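Local structure of proteasome protein (Corynebacterium glutamicum ATCC 13032, 2P90) at residues 158-161 against 165-168. The protein is of unknown function, a PAC2-family protein possibly related to proteasome assembly chaperones. Numbering follows the deposited sequence.
Sequences NSTD and DQVS
T160 and Q166 bring the two segments together across a backbone gap of 9.0 Å between their CA atoms, too wide for main-chain pairing, and both point their CB atoms at the opposite segment. Side-chain ends therefore make the whole contact, and it is small: 66 Å² buried, both sides summed. T160 OG1 lies 2.8 Å from Q166 OE1, a distance that would suit a hydrogen bond, but the angle is poor and the pair does not qualify as one. A chi1 of 173° swings the T160 hydroxyl away from its own N and out to this place. The two side chains cross at about a right angle. In Q166 the bend at chi2 (-128°) carries the amide toward T160, and chi3 (-149°) turns OE1 to the hydroxyl, leaving Q166 NE2 4.2 Å from T160 OG1. Q166 OE1 accepts a hydrogen bond from S168 OG at 2.7 Å, with the donor well above the carbonyl plane. S168 N donates to Q166 O at 2.8 Å, an i to i+2 bond that fits an inverse gamma turn centred on V167; the S168 OG bond is a second, side-chain link across it. Both segments belong to the loop between strands 153-157 and 173-175; T160 and Q166 both pack on A155 of strand 153-157, the outermost in the sheet within this chain, while D165 forms a salt bridge with K216 of helix 211-225.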
# COMPACT_ATOMS: atom_id res chain seq x y z
N ASN B 158 -13.83 -26.75 -9.93
CA ASN B 158 -14.61 -27.97 -9.86
C ASN B 158 -15.75 -28.00 -10.90
O ASN B 158 -16.60 -28.89 -10.87
CB ASN B 158 -15.14 -28.19 -8.42
CG ASN B 158 -16.16 -27.13 -7.99
OD1 ASN B 158 -16.73 -26.41 -8.82
ND2 ASN B 158 -16.40 -27.04 -6.68
N SER B 159 -15.76 -27.02 -11.80
CA SER B 159 -16.74 -26.93 -12.88
C SER B 159 -16.02 -26.61 -14.21
O SER B 159 -16.60 -26.04 -15.15
CB SER B 159 -17.80 -25.88 -12.55
OG SER B 159 -17.22 -24.60 -12.26
N THR B 160 -14.75 -26.99 -14.26
CA THR B 160 -13.87 -26.76 -15.39
C THR B 160 -14.31 -27.58 -16.63
O THR B 160 -14.03 -27.21 -17.77
CB THR B 160 -12.42 -27.11 -15.00
OG1 THR B 160 -11.58 -27.05 -16.15
CG2 THR B 160 -12.31 -28.53 -14.40
N ASP B 161 -14.98 -28.70 -16.37
CA ASP B 161 -15.53 -29.60 -17.38
C ASP B 161 -16.37 -28.87 -18.41
O ASP B 161 -16.41 -29.27 -19.56
CB ASP B 161 -16.38 -30.68 -16.69
CG ASP B 161 -16.99 -30.18 -15.36
OD1 ASP B 161 -16.35 -30.36 -14.28
OD2 ASP B 161 -18.09 -29.58 -15.39
N ASP B 165 -12.62 -26.06 -24.89
CA ASP B 165 -11.26 -25.72 -25.30
C ASP B 165 -10.47 -25.02 -24.20
O ASP B 165 -10.76 -23.88 -23.82
CB ASP B 165 -11.27 -24.87 -26.57
CG ASP B 165 -9.88 -24.52 -27.04
OD1 ASP B 165 -8.98 -25.40 -26.99
OD2 ASP B 165 -9.67 -23.36 -27.45
N GLN B 166 -9.45 -25.71 -23.70
CA GLN B 166 -8.66 -25.25 -22.58
C GLN B 166 -7.44 -26.15 -22.45
O GLN B 166 -7.54 -27.28 -21.96
CB GLN B 166 -9.51 -25.26 -21.30
CG GLN B 166 -8.83 -25.83 -20.07
CD GLN B 166 -9.65 -26.91 -19.38
OE1 GLN B 166 -9.57 -27.06 -18.16
NE2 GLN B 166 -10.44 -27.66 -20.15
N VAL B 167 -6.31 -25.64 -22.92
CA VAL B 167 -5.04 -26.37 -23.00
C VAL B 167 -4.36 -26.45 -21.61
O VAL B 167 -3.14 -26.28 -21.47
CB VAL B 167 -4.14 -25.76 -24.15
CG1 VAL B 167 -2.67 -26.16 -24.02
CG2 VAL B 167 -4.68 -26.19 -25.56
N SER B 168 -5.18 -26.75 -20.59
CA SER B 168 -4.81 -26.63 -19.17
C SER B 168 -4.10 -27.84 -18.55
O SER B 168 -4.52 -28.35 -17.51
CB SER B 168 -6.06 -26.32 -18.35
OG SER B 168 -6.86 -27.48 -18.25